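Local atomic coordinates of aminotransferase, classes I and II (Silicibacter pomeroyi DSS-3, PDB entry 3H14), a protein that probably catalyses pyridoxal 5'-phosphate-dependent transfer of the amino group of L-aspartate to 2-oxoglutarate, giving oxaloacetate and L-glutamate. Residues S169-P173 and T174-L178; K211-T214 and A215-T219; A318-S321 and D322-D326. All coordinates share one frame; numbering follows the deposited sequence.

Contact 1 (S169-P173 and T174-L178); sequences SPANP and TGTML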
# COMPACT_ATOMS: atom_id res chain seq x y z
N SER A 169 3.10 -6.59 2.91
CA SER A 169 4.48 -6.40 3.37
C SER A 169 5.31 -5.87 2.21
O SER A 169 5.37 -6.51 1.16
CB SER A 169 5.09 -7.72 3.87
OG SER A 169 6.48 -7.60 4.16
N PRO A 170 5.90 -4.64 2.35
CA PRO A 170 5.65 -3.64 3.40
C PRO A 170 4.19 -3.17 3.49
O PRO A 170 3.55 -3.00 2.45
CB PRO A 170 6.53 -2.45 2.96
CG PRO A 170 7.57 -3.04 2.06
CD PRO A 170 6.92 -4.19 1.38
N ALA A 171 3.69 -2.94 4.70
CA ALA A 171 2.32 -2.54 4.92
C ALA A 171 2.11 -1.02 4.95
O ALA A 171 2.97 -0.25 5.34
CB ALA A 171 1.75 -3.17 6.20
N ASN A 172 0.94 -0.61 4.48
CA ASN A 172 0.40 0.70 4.69
C ASN A 172 -0.59 0.47 5.83
O ASN A 172 -1.48 -0.38 5.71
CB ASN A 172 -0.33 1.15 3.42
CG ASN A 172 -1.00 2.50 3.55
OD1 ASN A 172 -0.97 3.15 4.60
ND2 ASN A 172 -1.66 2.91 2.48
N PRO A 173 -0.50 1.24 6.94
CA PRO A 173 0.23 2.47 7.19
C PRO A 173 1.53 2.39 7.99
O PRO A 173 2.07 3.43 8.31
CB PRO A 173 -0.79 3.25 8.00
CG PRO A 173 -1.37 2.21 8.92
CD PRO A 173 -1.41 0.93 8.07
N THR A 174 1.99 1.19 8.31
CA THR A 174 3.03 0.98 9.32
C THR A 174 4.41 0.89 8.75
O THR A 174 5.38 1.18 9.47
CB THR A 174 2.78 -0.31 10.10
OG1 THR A 174 2.80 -1.42 9.20
CG2 THR A 174 1.48 -0.25 10.81
N GLY A 175 4.51 0.46 7.49
CA GLY A 175 5.76 0.08 6.89
C GLY A 175 6.33 -1.26 7.32
O GLY A 175 7.39 -1.64 6.85
N THR A 176 5.65 -1.99 8.20
CA THR A 176 6.24 -3.26 8.70
C THR A 176 6.24 -4.36 7.63
O THR A 176 5.37 -4.38 6.71
CB THR A 176 5.56 -3.73 10.01
OG1 THR A 176 4.18 -4.09 9.78
CG2 THR A 176 5.63 -2.61 11.06
N MSE A 177 7.21 -5.26 7.74
CA MSE A 177 7.38 -6.32 6.79
C MSE A 177 7.32 -7.70 7.42
O MSE A 177 7.53 -7.87 8.62
CB MSE A 177 8.69 -6.12 6.05
CG MSE A 177 8.63 -4.94 5.11
SE MSE A 177 10.37 -4.34 4.49
CE MSE A 177 10.68 -5.84 3.25
N LEU A 178 7.04 -8.68 6.59
CA LEU A 178 7.00 -10.09 6.98
C LEU A 178 8.23 -10.76 6.43
O LEU A 178 8.46 -10.79 5.21
CB LEU A 178 5.77 -10.77 6.40
CG LEU A 178 4.45 -10.28 6.99
CD1 LEU A 178 3.26 -10.63 6.10
CD2 LEU A 178 4.27 -10.83 8.37
O HOH W 1 7.83 -9.46 2.86

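Contact 2 (K211-T214 and A215-T219); sequences KAVT and ALELT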
# COMPACT_ATOMS: atom_id res chain seq x y z
N LYS A 211 14.90 -7.41 3.57
CA LYS A 211 14.59 -7.83 2.21
C LYS A 211 13.12 -8.29 2.12
O LYS A 211 12.67 -9.09 2.94
CB LYS A 211 15.53 -8.98 1.81
CG LYS A 211 15.35 -9.51 0.43
CD LYS A 211 15.66 -8.52 -0.65
CE LYS A 211 15.28 -9.08 -2.02
NZ LYS A 211 13.79 -9.01 -2.22
N ALA A 212 12.38 -7.78 1.14
CA ALA A 212 10.99 -8.16 0.95
C ALA A 212 10.97 -9.61 0.53
O ALA A 212 11.90 -10.08 -0.15
CB ALA A 212 10.28 -7.28 -0.10
N VAL A 213 9.96 -10.34 1.00
CA VAL A 213 9.79 -11.75 0.65
C VAL A 213 8.52 -11.94 -0.16
O VAL A 213 7.45 -11.71 0.35
CB VAL A 213 9.70 -12.66 1.90
CG1 VAL A 213 9.62 -14.11 1.46
CG2 VAL A 213 10.92 -12.45 2.82
N THR A 214 8.63 -12.35 -1.42
CA THR A 214 7.43 -12.65 -2.19
C THR A 214 6.83 -13.96 -1.68
O THR A 214 7.56 -14.88 -1.34
CB THR A 214 7.64 -12.72 -3.73
OG1 THR A 214 6.37 -12.95 -4.36
CG2 THR A 214 8.56 -13.83 -4.16
N ALA A 215 5.51 -14.00 -1.58
CA ALA A 215 4.80 -15.22 -1.22
C ALA A 215 5.15 -16.38 -2.13
O ALA A 215 5.06 -17.54 -1.71
CB ALA A 215 3.32 -15.00 -1.22
N LEU A 216 5.55 -16.08 -3.37
CA LEU A 216 6.02 -17.10 -4.34
C LEU A 216 7.27 -17.88 -3.88
O LEU A 216 7.51 -18.97 -4.35
CB LEU A 216 6.26 -16.45 -5.69
CG LEU A 216 5.00 -15.74 -6.24
CD1 LEU A 216 5.29 -15.13 -7.58
CD2 LEU A 216 3.84 -16.70 -6.36
N GLU A 217 8.05 -17.33 -2.97
CA GLU A 217 9.19 -18.05 -2.38
C GLU A 217 8.76 -19.18 -1.44
O GLU A 217 9.59 -20.01 -1.06
CB GLU A 217 10.10 -17.09 -1.61
CG GLU A 217 10.93 -16.10 -2.47
CD GLU A 217 11.75 -15.15 -1.62
OE1 GLU A 217 11.49 -13.92 -1.61
OE2 GLU A 217 12.65 -15.63 -0.91
N LEU A 218 7.49 -19.19 -1.02
CA LEU A 218 6.96 -20.18 -0.07
C LEU A 218 5.86 -21.04 -0.65
O LEU A 218 5.71 -22.18 -0.23
CB LEU A 218 6.41 -19.49 1.19
CG LEU A 218 7.55 -18.95 2.07
CD1 LEU A 218 7.30 -17.52 2.50
CD2 LEU A 218 7.88 -19.85 3.26
N THR A 219 5.06 -20.51 -1.57
CA THR A 219 4.01 -21.31 -2.21
C THR A 219 3.64 -20.76 -3.56
O THR A 219 3.85 -19.58 -3.83
CB THR A 219 2.71 -21.33 -1.35
OG1 THR A 219 1.78 -22.29 -1.89
CG2 THR A 219 2.05 -19.91 -1.28
O HOH W 2 13.38 -12.29 -0.86

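Contact 3 (A318-S321 and D322-D326); sequences ADVS and DLTDD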
# COMPACT_ATOMS: atom_id res chain seq x y z
N ALA A 318 2.46 6.22 14.18
CA ALA A 318 2.80 6.70 15.53
C ALA A 318 1.61 6.55 16.42
O ALA A 318 0.50 6.89 16.05
CB ALA A 318 3.20 8.21 15.50
N ASP A 319 1.88 6.11 17.65
CA ASP A 319 0.90 6.10 18.70
C ASP A 319 0.97 7.47 19.38
O ASP A 319 1.99 7.82 19.94
CB ASP A 319 1.23 4.95 19.68
CG ASP A 319 0.24 4.84 20.83
OD1 ASP A 319 -0.48 5.81 21.10
OD2 ASP A 319 0.20 3.75 21.48
N VAL A 320 -0.10 8.25 19.30
CA VAL A 320 -0.09 9.63 19.76
C VAL A 320 -1.07 9.81 20.93
O VAL A 320 -1.50 10.91 21.23
CB VAL A 320 -0.36 10.63 18.59
CG1 VAL A 320 0.73 10.52 17.54
CG2 VAL A 320 -1.74 10.45 17.98
N SER A 321 -1.40 8.71 21.59
CA SER A 321 -2.37 8.75 22.66
C SER A 321 -1.90 9.59 23.88
O SER A 321 -2.72 9.99 24.67
CB SER A 321 -2.78 7.34 23.11
OG SER A 321 -1.69 6.59 23.58
N ASP A 322 -0.61 9.84 24.01
CA ASP A 322 -0.09 10.74 25.05
C ASP A 322 -0.32 12.23 24.70
O ASP A 322 -0.31 13.09 25.58
CB ASP A 322 1.38 10.43 25.33
CG ASP A 322 2.28 10.56 24.13
OD1 ASP A 322 1.89 10.14 23.00
OD2 ASP A 322 3.40 11.05 24.33
N LEU A 323 -0.60 12.50 23.42
CA LEU A 323 -0.69 13.86 22.89
C LEU A 323 -2.10 14.30 22.62
O LEU A 323 -2.38 15.49 22.58
CB LEU A 323 0.09 13.94 21.59
CG LEU A 323 1.53 13.50 21.58
CD1 LEU A 323 2.09 13.69 20.19
CD2 LEU A 323 2.36 14.30 22.62
N THR A 324 -3.00 13.36 22.40
CA THR A 324 -4.35 13.68 22.00
C THR A 324 -5.29 12.51 22.29
O THR A 324 -4.86 11.34 22.41
CB THR A 324 -4.43 13.96 20.47
OG1 THR A 324 -5.76 14.36 20.12
CG2 THR A 324 -4.05 12.68 19.66
N ASP A 325 -6.56 12.84 22.39
CA ASP A 325 -7.64 11.88 22.50
C ASP A 325 -8.30 11.64 21.15
O ASP A 325 -9.12 10.76 21.03
CB ASP A 325 -8.70 12.33 23.53
CG ASP A 325 -9.09 13.80 23.41
OD1 ASP A 325 -8.68 14.51 22.44
OD2 ASP A 325 -9.80 14.28 24.34
N ASP A 326 -7.95 12.44 20.14
CA ASP A 326 -8.66 12.40 18.88
C ASP A 326 -7.73 12.82 17.76
O ASP A 326 -7.53 14.01 17.51
CB ASP A 326 -9.87 13.33 18.97
CG ASP A 326 -10.66 13.41 17.69
OD1 ASP A 326 -10.37 12.64 16.74
OD2 ASP A 326 -11.58 14.25 17.65

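Contact 1 (S169-P173 and T174-L178)
S169 and L178 meet at the open end of a hairpin-like loop whose two arms run in nearly opposite directions. Among the polar contacts, L178 N gives a short bond of 2.7 Å to S169 OG, nearly straight at 164°. OG reaches it because it is turned anti to its own backbone N (chi1 173°), across to the other arm, and a water links the same hydroxyl to L178 O. Backbone bonds close the rest: A171 N meets T176 O at 3.0 Å, and G175 N meets A171 O at 2.7 Å. Glycine suits the turn, since its phi is positive. Cis peptides precede both P170 and P173, a geometry proline tolerates more readily than other residues; the second falls where the chain reverses. There the T174 hydroxyl lies beside the A171 methyl.

In the apolar pair, the P170 ring lies alongside M177, here selenomethionine, with P170 CG 3.7 Å from M177 CG.

N172-P173-T174-G175 is the Asn-Pro-Thr-Gly sequence familiar in class I aminotransferases, which in relatives lies at the cofactor; here N172 OD1 bonds to R358. The loop runs from strand 164-168 to helix 180-192, against which L178 packs, while P173 and T174 touch Y317 of strand 315-319.

Contact 2 (K211-T214 and A215-T219)
T214 and E217 form a local contact at the start of a short 3-10 turn, 215-217, and it resembles a helix capping box. It lies in the long loop between strands 196-200 and 223-227 of the large mixed sheet. The sequence T-A-L-E has the form of a capping box, and the glutamate plays its usual part by folding back to accept from the amide at the cap position. Only this glutamate half is formed: T214 OG1 does not accept from E217 N and instead takes a weak bond from L216 N, 3.4 Å long. E217 N makes the ordinary backbone bond of a 3-10 turn, to T214 O at 3.0 Å. The T214 hydroxyl has a stronger partner in E201, whose carboxylate also receives A215 N, so threonine suits a place where a hydroxyl must serve both the turn and a neighbouring acid.

The methyl of T214 is used as well. With OG1 anti to the backbone N (chi1 -177°), T214 CG2 is left to lie 3.7 Å from E217 CG, the two side chains passing at a slant. Beyond CG the glutamate is extended, which carries its carboxylate back along the chain to V213, where V213 CG1 is 3.6 Å from E217 OE1. Helix 71-85 covers this side through Y81 and Y85, and L218 turns to helix 180-192.

E217 OE1 has two donors: a water that also donates to A212 O, and T214 N, 3.3 Å away, which approaches on the anti side and 33° out of the carboxylate plane.

Contact 3 (A318-S321 and D322-D326)
V320 and T324 lie side by side across a tight turn, pointing the same way, with their CG2 methyls 3.6 Å apart. Both are beta-branched, so each can offer a methyl to the other, and threonine adds a hydroxyl: T324 OG1 accepts from D326 N at 2.9 Å, an ST turn. V320 O accepts from L323 N at 2.9 Å, closing a type I beta turn over S321 and D322. A weak bond of 3.1 Å joins T324 N to V320 O.

D322 has its carboxylate swung between its backbone N and carbonyl carbon (chi1 59°), which brings D322 OD1 back over the preceding chain, 3.6 Å from V320 C. Its other oxygen makes a long, weak ion pair with R306.

The CB of S321 points away from 322-326, and its hydroxyl turns back to D319. D319 OD1 takes S321 N at 3.1 Å, forming an Asx turn, and S321 OG at 2.9 Å from the syn side. The serine hydroxyl thus adds a second donor to the backbone one, which should limit the carboxylate's rotation.

The turn leads from strand 315-319 to helix 327-338, for which D326 is the N-cap. L323 and T324 rest on F330 of that helix, and V320 touches L357 of strand 356-360.

Along the chain the three contacts follow in series. Contacts 1 and 2 belong to loops after neighbouring parallel strands of the seven-stranded sheet, 164-168 and 196-200; their centres are about 14 Å apart, and they touch where M177 CE lies 3.3 Å from A212 CA. Both also pack on helix 180-192. Contact 3 belongs to the separate four-stranded sheet, at the end of strand 315-319, its centre about 21 Å from contact 1 and about 35 Å from contact 2. Leaving strand 164-168 of one sheet and touching Y317 of the other, contact 1 joins the two at the Asn-Pro-Thr-Gly loop, probably near the cofactor as in relatives, whereas contact 3 is peripheral.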